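Monosaccharide-transporting ATPase (PDB 5DTE) probably serves as the periplasmic sugar-binding component of an ABC transporter, and is seen here with beta-D-allopyranose bound. Local coordinates at residues 28-33 with 83-88; 143-148 with 264-269; 151-156 with 186-191; 158-163 with 190-195. All coordinates share one frame; numbering follows the deposited sequence.

In the fold
The chain shows the two-lobed architecture of sugar-binding periplasmic proteins, with the allose held between the lobes. Interaction 1 comes first along the chain and lies in the six-stranded parallel sheet of one lobe; the other three belong to the second lobe. Its centre is about 39 Å from that of interaction 4, which pairs two strands of the four-stranded sheet. Interactions 2 and 3 both use helix 138-152, their centres about 14 Å apart, and interactions 3 and 4 share Ile190 and Val191. In sequence, interactions 3 and 4 fall between the two segments of interaction 2: residues 264-269 come more than 110 residues after helix 138-152, so the helix packs against a strand far from it in the chain.

Interaction 1. Residues 28-33 with 83-88; sequences QIALLM and KKVDAI
Ile88 and Ala30 form the apolar centre, together with Leu32, two residues along the strand on the same face as Ala30. CG2 of Ile88 reaches CD1 of Leu32 at 3.8 Å, the two branched chains meeting obliquely through methyl groups, while the small Ala30 fits between Ile88 and Val85. Helix 70-82 covers this side of the sheet with Met80 and Val77. Across the sheet Ile29 lays CD1 against CB of Ala87 at 3.7 Å, and Ala283 of helix 272-287 packs on both; alanine at position 87 suits the close approach of that helix. Strands 28-33 and 87-90 are thus parallel neighbours near the middle of a Rossmann-like sheet sandwiched between helices, with strand 58-63 on the far side of 28-33. The connection from helix 70-82 turns at Lys84, whose positive phi (49°) belongs to a Schellman motif, before the chain enters its strand. Pairing is secured by Ala30 N, which donates to Ala87 O at 2.8 Å in a nearly straight bond of 169°. Toward the polar edge, Val85 places CG2 anti to its own N (CG1 at chi1 81°), bringing that methyl to CG of Gln28 at 3.6 Å; the extended glutamine chain crosses it at about a right angle. Asp86 engages the backbone of Gln28 twice, its N donating to Gln28 O at 2.8 Å and its carboxylate OD2 accepting from Gln28 N. An aspartate is apt here, because its short side chain can meet a strand-end amide; the modelled length of that second bond is doubtful.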
loop_
_atom_site.group_PDB
_atom_site.type_symbol
_atom_site.label_atom_id
_atom_site.label_comp_id
_atom_site.label_asym_id
_atom_site.label_seq_id
_atom_site.Cartn_x
_atom_site.Cartn_y
_atom_site.Cartn_z
ATOM N N GLN A 28 17.417 5.301 -19.499
ATOM C CA GLN A 28 16.056 5.847 -19.499
ATOM C C GLN A 28 15.054 4.842 -18.923
ATOM O O GLN A 28 14.787 3.811 -19.544
ATOM C CB GLN A 28 15.667 6.249 -20.928
ATOM C CG GLN A 28 14.203 6.558 -21.129
ATOM C CD GLN A 28 13.896 7.047 -22.533
ATOM O OE1 GLN A 28 13.238 6.366 -23.322
ATOM N NE2 GLN A 28 14.377 8.236 -22.850
ATOM N N ILE A 29 14.525 5.135 -17.730
ATOM C CA ILE A 29 13.702 4.180 -16.969
ATOM C C ILE A 29 12.261 4.652 -16.823
ATOM O O ILE A 29 12.029 5.815 -16.543
ATOM C CB ILE A 29 14.278 3.931 -15.556
ATOM C CG1 ILE A 29 15.595 3.152 -15.657
ATOM C CG2 ILE A 29 13.273 3.171 -14.693
ATOM C CD1 ILE A 29 16.004 2.435 -14.396
ATOM N N ALA A 30 11.291 3.762 -17.023
ATOM C CA ALA A 30 9.900 4.166 -16.908
ATOM C C ALA A 30 9.339 3.751 -15.551
ATOM O O ALA A 30 9.624 2.663 -15.048
ATOM C CB ALA A 30 9.062 3.583 -18.047
ATOM N N LEU A 31 8.561 4.654 -14.958
ATOM C CA LEU A 31 7.810 4.376 -13.750
ATOM C C LEU A 31 6.325 4.466 -14.091
ATOM O O LEU A 31 5.836 5.521 -14.478
ATOM C CB LEU A 31 8.177 5.359 -12.646
ATOM C CG LEU A 31 7.390 5.180 -11.353
ATOM C CD1 LEU A 31 7.636 3.781 -10.811
ATOM C CD2 LEU A 31 7.762 6.242 -10.315
ATOM N N LEU A 32 5.611 3.359 -13.971
ATOM C CA LEU A 32 4.227 3.319 -14.424
ATOM C C LEU A 32 3.289 3.033 -13.273
ATOM O O LEU A 32 3.295 1.944 -12.703
ATOM C CB LEU A 32 4.061 2.277 -15.526
ATOM C CG LEU A 32 4.913 2.626 -16.746
ATOM C CD1 LEU A 32 4.803 1.558 -17.806
ATOM C CD2 LEU A 32 4.504 3.976 -17.299
ATOM N N MET A 33 2.473 4.020 -12.934
ATOM C CA MET A 33 1.758 3.996 -11.666
ATOM C C MET A 33 0.246 3.907 -11.828
ATOM O O MET A 33 -0.327 4.477 -12.748
ATOM C CB MET A 33 2.145 5.232 -10.851
ATOM C CG MET A 33 3.629 5.302 -10.598
ATOM S SD MET A 33 4.169 6.786 -9.776
ATOM C CE MET A 33 3.454 6.542 -8.160
ATOM N N LYS A 83 8.827 1.377 -27.060
ATOM C CA LYS A 83 9.792 2.475 -27.140
ATOM C C LYS A 83 11.213 2.028 -26.795
ATOM O O LYS A 83 12.158 2.818 -26.901
ATOM C CB LYS A 83 9.374 3.622 -26.213
ATOM C CG LYS A 83 8.071 4.318 -26.607
ATOM C CD LYS A 83 7.721 5.442 -25.633
ATOM C CE LYS A 83 8.918 6.351 -25.373
ATOM N NZ LYS A 83 8.588 7.410 -24.375
ATOM N N LYS A 84 11.349 0.756 -26.410
ATOM C CA LYS A 84 12.621 0.174 -25.981
ATOM C C LYS A 84 13.284 1.079 -24.950
ATOM O O LYS A 84 14.404 1.570 -25.114
ATOM C CB LYS A 84 13.549 -0.073 -27.165
ATOM C CG LYS A 84 13.116 -1.198 -28.086
ATOM C CD LYS A 84 14.266 -1.564 -29.013
ATOM C CE LYS A 84 13.966 -2.772 -29.886
ATOM N NZ LYS A 84 15.175 -3.654 -30.053
ATOM N N VAL A 85 12.540 1.310 -23.884
ATOM C CA VAL A 85 13.043 2.000 -22.720
ATOM C C VAL A 85 14.094 1.075 -22.044
ATOM O O VAL A 85 14.138 -0.134 -22.316
ATOM C CB VAL A 85 11.843 2.374 -21.811
ATOM C CG1 VAL A 85 11.411 1.195 -20.960
ATOM C CG2 VAL A 85 12.115 3.606 -20.991
ATOM N N ASP A 86 14.966 1.622 -21.202
ATOM C CA ASP A 86 16.056 0.805 -20.643
ATOM C C ASP A 86 15.596 -0.128 -19.505
ATOM O O ASP A 86 16.042 -1.279 -19.414
ATOM C CB ASP A 86 17.193 1.710 -20.165
ATOM C CG ASP A 86 17.896 2.417 -21.313
ATOM O OD1 ASP A 86 18.289 1.739 -22.292
ATOM O OD2 ASP A 86 18.047 3.654 -21.243
ATOM N N ALA A 87 14.714 0.378 -18.643
ATOM C CA ALA A 87 14.017 -0.451 -17.654
ATOM C C ALA A 87 12.598 0.066 -17.365
ATOM O O ALA A 87 12.267 1.224 -17.651
ATOM C CB ALA A 87 14.812 -0.528 -16.359
ATOM N N ILE A 88 11.772 -0.804 -16.793
ATOM C CA ILE A 88 10.445 -0.419 -16.330
ATOM C C ILE A 88 10.184 -0.811 -14.861
ATOM O O ILE A 88 10.430 -1.937 -14.435
ATOM C CB ILE A 88 9.349 -1.047 -17.207
ATOM C CG1 ILE A 88 9.733 -0.978 -18.680
ATOM C CG2 ILE A 88 8.032 -0.358 -16.974
ATOM C CD1 ILE A 88 8.819 -1.777 -19.546
#

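Interaction 2. Residues 143-148 with 264-269; sequences YLEAKN and MQNTID
Asn148 and Gln265 meet because of how each is turned: the Asn148 amide swings out opposite its own N (chi1 -172°), while the Gln265 chain bends back at chi2, 64°, to present NE2. The resulting hydrogen bond from Gln265 NE2 to Asn148 OD1 measures 2.9 Å. The acceptor lies almost in the amide plane of Gln265, but the donor is tilted from the carbonyl plane of Asn148, and the two amides stand 40° apart. Amide side chains suit this partly exposed spot, since each can donate and accept without carrying a charge. Asn266 slides antiparallel past Asn148, its amide turned nearly perpendicular to that of Asn148, with Asn266 ND2 3.3 Å from Asn148 OD1. The contact packs helix 138-152 of the second lobe against the approach to strand 267-269, which pairs antiparallel with strand 301-303; Ile268 also has a backbone bond to Asp250, a residue of the sugar pocket. Deeper in, the methylene CG of Glu145 lies 3.2 Å from Asn266 OD1. The carboxylate itself is turned elsewhere, OE2 being hydrogen-bonded to Ser247 OG. CB of Glu145 rests on CG1 of Ile268 at 3.8 Å, so the glutamate offers an aliphatic stem to the isoleucine and a polar end to Ser247. Leu144 adds a looser apolar touch, CB to Ile268 CD1 at 4.2 Å.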
loop_
_atom_site.group_PDB
_atom_site.type_symbol
_atom_site.label_atom_id
_atom_site.label_comp_id
_atom_site.label_asym_id
_atom_site.label_seq_id
_atom_site.Cartn_x
_atom_site.Cartn_y
_atom_site.Cartn_z
ATOM N N TYR A 143 -1.107 -7.257 10.690
ATOM C CA TYR A 143 -0.958 -7.922 11.971
ATOM C C TYR A 143 -0.319 -6.978 12.975
ATOM O O TYR A 143 -0.865 -6.740 14.041
ATOM C CB TYR A 143 -0.117 -9.187 11.841
ATOM C CG TYR A 143 0.168 -9.882 13.166
ATOM C CD1 TYR A 143 -0.767 -10.746 13.738
ATOM C CD2 TYR A 143 1.374 -9.674 13.845
ATOM C CE1 TYR A 143 -0.513 -11.380 14.937
ATOM C CE2 TYR A 143 1.634 -10.310 15.053
ATOM C CZ TYR A 143 0.689 -11.162 15.590
ATOM O OH TYR A 143 0.944 -11.798 16.787
ATOM N N LEU A 144 0.836 -6.430 12.630
ATOM C CA LEU A 144 1.482 -5.474 13.519
ATOM C C LEU A 144 0.570 -4.283 13.837
ATOM O O LEU A 144 0.568 -3.804 14.958
ATOM C CB LEU A 144 2.801 -4.979 12.918
ATOM C CG LEU A 144 4.048 -5.871 12.990
ATOM C CD1 LEU A 144 5.071 -5.476 11.916
ATOM C CD2 LEU A 144 4.683 -5.802 14.366
ATOM N N GLU A 145 -0.209 -3.820 12.858
ATOM C CA GLU A 145 -1.041 -2.631 13.025
ATOM C C GLU A 145 -2.281 -2.924 13.856
ATOM O O GLU A 145 -2.707 -2.095 14.660
ATOM C CB GLU A 145 -1.465 -2.056 11.661
ATOM C CG GLU A 145 -2.507 -0.908 11.750
ATOM C CD GLU A 145 -3.222 -0.602 10.431
ATOM O OE1 GLU A 145 -2.641 -0.785 9.338
ATOM O OE2 GLU A 145 -4.379 -0.157 10.484
ATOM N N ALA A 146 -2.880 -4.091 13.655
ATOM C CA ALA A 146 -4.061 -4.447 14.434
ATOM C C ALA A 146 -3.661 -4.673 15.883
ATOM O O ALA A 146 -4.319 -4.212 16.815
ATOM C CB ALA A 146 -4.728 -5.684 13.863
ATOM N N LYS A 147 -2.543 -5.365 16.043
ATOM C CA LYS A 147 -2.046 -5.758 17.348
ATOM C C LYS A 147 -1.827 -4.548 18.228
ATOM O O LYS A 147 -2.085 -4.602 19.428
ATOM C CB LYS A 147 -0.749 -6.559 17.214
ATOM C CG LYS A 147 -0.460 -7.441 18.414
ATOM C CD LYS A 147 0.468 -8.590 18.057
ATOM C CE LYS A 147 0.840 -9.389 19.292
ATOM N NZ LYS A 147 -0.294 -9.453 20.254
ATOM N N ASN A 148 -1.376 -3.457 17.625
ATOM C CA ASN A 148 -1.073 -2.238 18.358
ATOM C C ASN A 148 -2.345 -1.554 18.863
ATOM O O ASN A 148 -2.400 -1.069 19.995
ATOM C CB ASN A 148 -0.268 -1.297 17.468
ATOM C CG ASN A 148 0.263 -0.090 18.212
ATOM O OD1 ASN A 148 -0.317 0.997 18.150
ATOM N ND2 ASN A 148 1.388 -0.266 18.904
ATOM N N MET A 264 -5.028 9.827 15.879
ATOM C CA MET A 264 -4.834 8.429 15.485
ATOM C C MET A 264 -3.967 7.648 16.467
ATOM O O MET A 264 -3.123 8.211 17.158
ATOM C CB MET A 264 -4.198 8.335 14.104
ATOM C CG MET A 264 -5.142 8.569 12.946
ATOM S SD MET A 264 -4.408 7.765 11.524
ATOM C CE MET A 264 -4.892 8.915 10.259
ATOM N N GLN A 265 -4.174 6.337 16.512
ATOM C CA GLN A 265 -3.384 5.472 17.365
ATOM C C GLN A 265 -2.060 5.141 16.706
ATOM O O GLN A 265 -0.994 5.351 17.282
ATOM C CB GLN A 265 -4.136 4.190 17.674
ATOM C CG GLN A 265 -3.239 3.119 18.253
ATOM C CD GLN A 265 -2.670 3.517 19.596
ATOM O OE1 GLN A 265 -3.309 4.246 20.369
ATOM N NE2 GLN A 265 -1.462 3.043 19.886
ATOM N N ASN A 266 -2.141 4.625 15.486
ATOM C CA ASN A 266 -0.957 4.299 14.716
ATOM C C ASN A 266 -1.235 4.253 13.231
ATOM O O ASN A 266 -2.384 4.157 12.806
ATOM C CB ASN A 266 -0.402 2.953 15.156
ATOM C CG ASN A 266 -1.206 1.797 14.610
ATOM O OD1 ASN A 266 -0.961 1.320 13.493
ATOM N ND2 ASN A 266 -2.176 1.339 15.387
ATOM N N THR A 267 -0.162 4.313 12.448
ATOM C CA THR A 267 -0.187 3.950 11.032
ATOM C C THR A 267 1.074 3.159 10.811
ATOM O O THR A 267 1.951 3.181 11.675
ATOM C CB THR A 267 -0.230 5.170 10.108
ATOM O OG1 THR A 267 -0.586 4.760 8.785
ATOM C CG2 THR A 267 1.114 5.854 10.070
ATOM N N ILE A 268 1.169 2.438 9.696
ATOM C CA ILE A 268 2.400 1.699 9.369
ATOM C C ILE A 268 3.147 2.431 8.265
ATOM O O ILE A 268 2.614 2.569 7.163
ATOM C CB ILE A 268 2.122 0.250 8.911
ATOM C CG1 ILE A 268 1.698 -0.644 10.084
ATOM C CG2 ILE A 268 3.352 -0.352 8.230
ATOM C CD1 ILE A 268 2.866 -1.278 10.862
ATOM N N ASP A 269 4.350 2.930 8.565
ATOM C CA ASP A 269 5.170 3.549 7.536
ATOM C C ASP A 269 5.740 2.441 6.677
ATOM O O ASP A 269 6.527 1.604 7.127
ATOM C CB ASP A 269 6.290 4.429 8.110
ATOM C CG ASP A 269 7.008 5.257 7.018
ATOM O OD1 ASP A 269 6.495 5.334 5.876
ATOM O OD2 ASP A 269 8.077 5.847 7.305
#

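Interaction 3. Residues 151-156 with 186-191; sequences EAIGKK and PDIKIV
The Asp187 carboxylate has Lys156 above one of its faces. The lysine chain passes over that face, and NZ ends above CG, 4.0 Å from OD2, too far for a salt bridge but near enough for some electrostatic attraction at this exposed site. A second flat group, the Lys155-Lys156 peptide, has Ile188 on one face, with CG1 3.5 Å from Lys156 N. At the carbonyl edge of this peptide CB of Asp187 lies 3.5 Å from Lys155 O. Residues 153-156 turn the chain from helix 138-152 into strand 157-163, a step in the alternating helices and strands of the second lobe. Gly154, with phi 95°, completes a Schellman motif that ends the helix: Lys155 N reaches back to Ala150 O and Gly154 N to Glu151 O at 3.1 Å, and the glycine's backbone angles would jam a CB against the preceding carbonyl. On the helix side, Ile153 and Ile188 meet obliquely, CD1 to CD1 at 3.9 Å. Branched apolar chains are apt here, where Ile188 is buried and also packs on Val159 of the neighbouring strand. Lys156 CA, finally, makes a CA-H...O contact with Asp187 O at 3.3 Å.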
loop_
_atom_site.group_PDB
_atom_site.type_symbol
_atom_site.label_atom_id
_atom_site.label_comp_id
_atom_site.label_asym_id
_atom_site.label_seq_id
_atom_site.Cartn_x
_atom_site.Cartn_y
_atom_site.Cartn_z
ATOM N N GLU A 151 -4.119 -3.723 21.714
ATOM C CA GLU A 151 -3.500 -3.284 22.961
ATOM C C GLU A 151 -3.961 -1.892 23.400
ATOM O O GLU A 151 -4.259 -1.679 24.575
ATOM C CB GLU A 151 -1.982 -3.315 22.813
ATOM C CG GLU A 151 -1.446 -4.718 22.579
ATOM C CD GLU A 151 -1.285 -5.511 23.865
ATOM O OE1 GLU A 151 -1.749 -6.677 23.917
ATOM O OE2 GLU A 151 -0.678 -4.968 24.819
ATOM N N ALA A 152 -4.041 -0.960 22.453
ATOM C CA ALA A 152 -4.449 0.425 22.732
ATOM C C ALA A 152 -5.873 0.577 23.283
ATOM O O ALA A 152 -6.112 1.431 24.140
ATOM C CB ALA A 152 -4.301 1.266 21.475
ATOM N N ILE A 153 -6.821 -0.227 22.799
ATOM C CA ILE A 153 -8.190 -0.112 23.296
ATOM C C ILE A 153 -8.441 -1.063 24.452
ATOM O O ILE A 153 -9.581 -1.289 24.854
ATOM C CB ILE A 153 -9.235 -0.357 22.200
ATOM C CG1 ILE A 153 -9.164 -1.789 21.670
ATOM C CG2 ILE A 153 -9.054 0.641 21.098
ATOM C CD1 ILE A 153 -10.512 -2.310 21.134
ATOM N N GLY A 154 -7.364 -1.612 24.990
ATOM C CA GLY A 154 -7.426 -2.296 26.266
ATOM C C GLY A 154 -7.606 -3.791 26.189
ATOM O O GLY A 154 -8.228 -4.370 27.081
ATOM N N LYS A 155 -7.059 -4.416 25.143
ATOM C CA LYS A 155 -7.232 -5.853 24.893
ATOM C C LYS A 155 -8.722 -6.286 24.813
ATOM O O LYS A 155 -9.034 -7.483 24.875
ATOM C CB LYS A 155 -6.496 -6.656 25.980
ATOM C CG LYS A 155 -4.985 -6.359 26.065
ATOM C CD LYS A 155 -4.356 -6.865 27.369
ATOM C CE LYS A 155 -2.865 -7.210 27.195
ATOM N NZ LYS A 155 -1.952 -6.460 28.125
ATOM N N LYS A 156 -9.627 -5.312 24.645
ATOM C CA LYS A 156 -11.068 -5.529 24.812
ATOM C C LYS A 156 -11.894 -4.484 24.064
ATOM O O LYS A 156 -11.512 -3.310 23.999
ATOM C CB LYS A 156 -11.430 -5.504 26.299
ATOM C CG LYS A 156 -12.881 -5.834 26.625
ATOM C CD LYS A 156 -13.132 -5.997 28.129
ATOM C CE LYS A 156 -14.626 -6.103 28.432
ATOM N NZ LYS A 156 -15.298 -7.291 27.781
ATOM N N PRO A 186 -9.623 -12.608 22.669
ATOM C CA PRO A 186 -10.986 -13.146 22.782
ATOM C C PRO A 186 -12.000 -12.121 23.276
ATOM O O PRO A 186 -13.198 -12.349 23.129
ATOM C CB PRO A 186 -10.829 -14.285 23.795
ATOM C CG PRO A 186 -9.446 -14.751 23.605
ATOM C CD PRO A 186 -8.652 -13.486 23.345
ATOM N N ASP A 187 -11.527 -11.015 23.845
ATOM C CA ASP A 187 -12.413 -9.948 24.298
ATOM C C ASP A 187 -12.516 -8.842 23.263
ATOM O O ASP A 187 -13.139 -7.803 23.514
ATOM C CB ASP A 187 -11.936 -9.368 25.627
ATOM C CG ASP A 187 -12.543 -10.069 26.818
ATOM O OD1 ASP A 187 -13.457 -10.892 26.618
ATOM O OD2 ASP A 187 -12.121 -9.779 27.957
ATOM N N ILE A 188 -11.883 -9.053 22.111
ATOM C CA ILE A 188 -12.132 -8.195 20.960
ATOM C C ILE A 188 -12.832 -8.980 19.867
ATOM O O ILE A 188 -12.391 -10.074 19.475
ATOM C CB ILE A 188 -10.861 -7.565 20.378
ATOM C CG1 ILE A 188 -10.167 -6.670 21.421
ATOM C CG2 ILE A 188 -11.234 -6.769 19.143
ATOM C CD1 ILE A 188 -8.978 -5.835 20.902
ATOM N N LYS A 189 -13.942 -8.412 19.405
ATOM C CA LYS A 189 -14.730 -8.983 18.332
ATOM C C LYS A 189 -14.831 -8.029 17.139
ATOM O O LYS A 189 -15.231 -6.861 17.278
ATOM C CB LYS A 189 -16.134 -9.333 18.823
ATOM C CG LYS A 189 -17.003 -9.905 17.724
ATOM C CD LYS A 189 -18.339 -10.374 18.234
ATOM C CE LYS A 189 -18.944 -11.383 17.274
ATOM N NZ LYS A 189 -20.323 -11.741 17.689
ATOM N N ILE A 190 -14.457 -8.534 15.966
ATOM C CA ILE A 190 -14.752 -7.859 14.712
ATOM C C ILE A 190 -16.264 -7.812 14.522
ATOM O O ILE A 190 -16.888 -8.843 14.332
ATOM C CB ILE A 190 -14.080 -8.575 13.513
ATOM C CG1 ILE A 190 -12.558 -8.417 13.585
ATOM C CG2 ILE A 190 -14.591 -8.029 12.185
ATOM C CD1 ILE A 190 -11.845 -9.625 14.088
ATOM N N VAL A 191 -16.867 -6.626 14.598
ATOM C CA VAL A 191 -18.319 -6.544 14.443
ATOM C C VAL A 191 -18.736 -5.875 13.147
ATOM O O VAL A 191 -19.887 -5.955 12.757
ATOM C CB VAL A 191 -18.995 -5.785 15.605
ATOM C CG1 VAL A 191 -18.650 -6.427 16.934
ATOM C CG2 VAL A 191 -18.606 -4.310 15.582
#

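Interaction 4. Residues 158-163 with 190-195; sequences NVAILE and IVASQS
Ala192 O is approached twice from the neighbouring strand: Ile161 N donates to Ala192 O at 2.7 Å, and Ala160 CA lies 3.1 Å from Ala192 O in a CA-H...O contact. These are the two parallel strands of a beta-alpha-beta unit, strand 157-163, helix 169-182 and strand 188-195, with 188-195 at the edge of the four-stranded sheet of the second lobe; their axes diverge by only 12°. The bonds pass back and forth between the strands, Gln194 N giving to Ile161 O at 3.1 Å and Glu163 N to Gln194 O. Near the start the register slips by one residue, a beta bulge: Val159 pairs with Ile190 but Ala160 with Ala192. The extra residue is Val191, whose psi of -14° departs from strand values; its N still donates to Val159 O at 2.8 Å. On one face Val159 and Ile190 meet, CG2 to CG1 at 3.7 Å, under Leu179 and Phe182 of helix 169-182, a setting that suits bulky branched chains; Ile161, on the same face, also packs on Leu179. On the other face Ala160 and Ala192 bring their CB atoms together, and Ile210 of helix 200-213 packs on Ala192, while Leu162 meets Val206 of that helix. The small alanines leave room for helix 200-213 to lie close to the sheet. At the bulge end the Asn158 chain crosses Val191, its ND2 hydrogen-bonded to Asn216 O and its CB 3.7 Å from Val191 CG1.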
loop_
_atom_site.group_PDB
_atom_site.type_symbol
_atom_site.label_atom_id
_atom_site.label_comp_id
_atom_site.label_asym_id
_atom_site.label_seq_id
_atom_site.Cartn_x
_atom_site.Cartn_y
_atom_site.Cartn_z
ATOM N N ASN A 158 -15.090 -3.743 20.725
ATOM C CA ASN A 158 -15.575 -4.205 19.424
ATOM C C ASN A 158 -14.915 -3.398 18.325
ATOM O O ASN A 158 -14.931 -2.169 18.368
ATOM C CB ASN A 158 -17.103 -4.102 19.317
ATOM C CG ASN A 158 -17.816 -4.820 20.449
ATOM O OD1 ASN A 158 -17.898 -6.048 20.456
ATOM N ND2 ASN A 158 -18.344 -4.055 21.409
ATOM N N VAL A 159 -14.331 -4.088 17.349
ATOM C CA VAL A 159 -13.607 -3.422 16.267
ATOM C C VAL A 159 -14.333 -3.506 14.934
ATOM O O VAL A 159 -15.070 -4.469 14.669
ATOM C CB VAL A 159 -12.193 -4.018 16.070
ATOM C CG1 VAL A 159 -11.268 -3.653 17.234
ATOM C CG2 VAL A 159 -12.280 -5.520 15.890
ATOM N N ALA A 160 -14.110 -2.491 14.097
ATOM C CA ALA A 160 -14.637 -2.477 12.733
ATOM C C ALA A 160 -13.525 -2.257 11.716
ATOM O O ALA A 160 -12.756 -1.316 11.845
ATOM C CB ALA A 160 -15.682 -1.419 12.591
ATOM N N ILE A 161 -13.461 -3.118 10.700
ATOM C CA ILE A 161 -12.433 -3.037 9.662
ATOM C C ILE A 161 -12.866 -2.286 8.393
ATOM O O ILE A 161 -13.874 -2.634 7.772
ATOM C CB ILE A 161 -11.980 -4.450 9.250
ATOM C CG1 ILE A 161 -11.096 -5.049 10.339
ATOM C CG2 ILE A 161 -11.241 -4.428 7.911
ATOM C CD1 ILE A 161 -10.547 -6.407 9.983
ATOM N N LEU A 162 -12.107 -1.264 8.001
ATOM C CA LEU A 162 -12.331 -0.634 6.688
ATOM C C LEU A 162 -11.323 -1.188 5.665
ATOM O O LEU A 162 -10.113 -1.167 5.895
ATOM C CB LEU A 162 -12.224 0.903 6.759
ATOM C CG LEU A 162 -13.250 1.753 7.525
ATOM C CD1 LEU A 162 -12.641 3.090 7.897
ATOM C CD2 LEU A 162 -14.574 1.974 6.770
ATOM N N GLU A 163 -11.827 -1.671 4.533
ATOM C CA GLU A 163 -10.985 -2.363 3.558
ATOM C C GLU A 163 -10.828 -1.583 2.260
ATOM O O GLU A 163 -11.540 -0.607 2.006
ATOM C CB GLU A 163 -11.566 -3.734 3.246
ATOM C CG GLU A 163 -12.342 -4.315 4.398
ATOM C CD GLU A 163 -13.280 -5.403 3.956
ATOM O OE1 GLU A 163 -13.089 -5.933 2.839
ATOM O OE2 GLU A 163 -14.230 -5.697 4.713
ATOM N N ILE A 190 -14.457 -8.534 15.966
ATOM C CA ILE A 190 -14.752 -7.859 14.712
ATOM C C ILE A 190 -16.264 -7.812 14.522
ATOM O O ILE A 190 -16.888 -8.843 14.332
ATOM C CB ILE A 190 -14.080 -8.575 13.513
ATOM C CG1 ILE A 190 -12.558 -8.417 13.585
ATOM C CG2 ILE A 190 -14.591 -8.029 12.185
ATOM C CD1 ILE A 190 -11.845 -9.625 14.088
ATOM N N VAL A 191 -16.867 -6.626 14.598
ATOM C CA VAL A 191 -18.319 -6.544 14.443
ATOM C C VAL A 191 -18.736 -5.875 13.147
ATOM O O VAL A 191 -19.887 -5.955 12.757
ATOM C CB VAL A 191 -18.995 -5.785 15.605
ATOM C CG1 VAL A 191 -18.650 -6.427 16.934
ATOM C CG2 VAL A 191 -18.606 -4.310 15.582
ATOM N N ALA A 192 -17.814 -5.211 12.473
ATOM C CA ALA A 192 -18.151 -4.619 11.188
ATOM C C ALA A 192 -16.961 -4.668 10.226
ATOM O O ALA A 192 -15.827 -4.373 10.593
ATOM C CB ALA A 192 -18.636 -3.197 11.387
ATOM N N SER A 193 -17.222 -5.085 9.000
ATOM C CA SER A 193 -16.225 -4.980 7.951
ATOM C C SER A 193 -16.851 -4.515 6.648
ATOM O O SER A 193 -17.748 -5.157 6.102
ATOM C CB SER A 193 -15.521 -6.301 7.729
ATOM O OG SER A 193 -14.489 -6.112 6.790
ATOM N N GLN A 194 -16.361 -3.394 6.149
ATOM C CA GLN A 194 -16.932 -2.754 4.978
ATOM C C GLN A 194 -15.803 -2.149 4.158
ATOM O O GLN A 194 -14.874 -1.558 4.708
ATOM C CB GLN A 194 -17.949 -1.691 5.398
ATOM C CG GLN A 194 -18.910 -1.238 4.311
ATOM C CD GLN A 194 -20.193 -0.639 4.884
ATOM O OE1 GLN A 194 -20.657 -1.040 5.961
ATOM N NE2 GLN A 194 -20.768 0.328 4.169
ATOM N N SER A 195 -15.858 -2.327 2.848
ATOM C CA SER A 195 -14.884 -1.696 1.968
ATOM C C SER A 195 -15.138 -0.199 1.786
ATOM O O SER A 195 -16.267 0.231 1.508
ATOM C CB SER A 195 -14.883 -2.375 0.606
ATOM O OG SER A 195 -14.091 -1.651 -0.303
#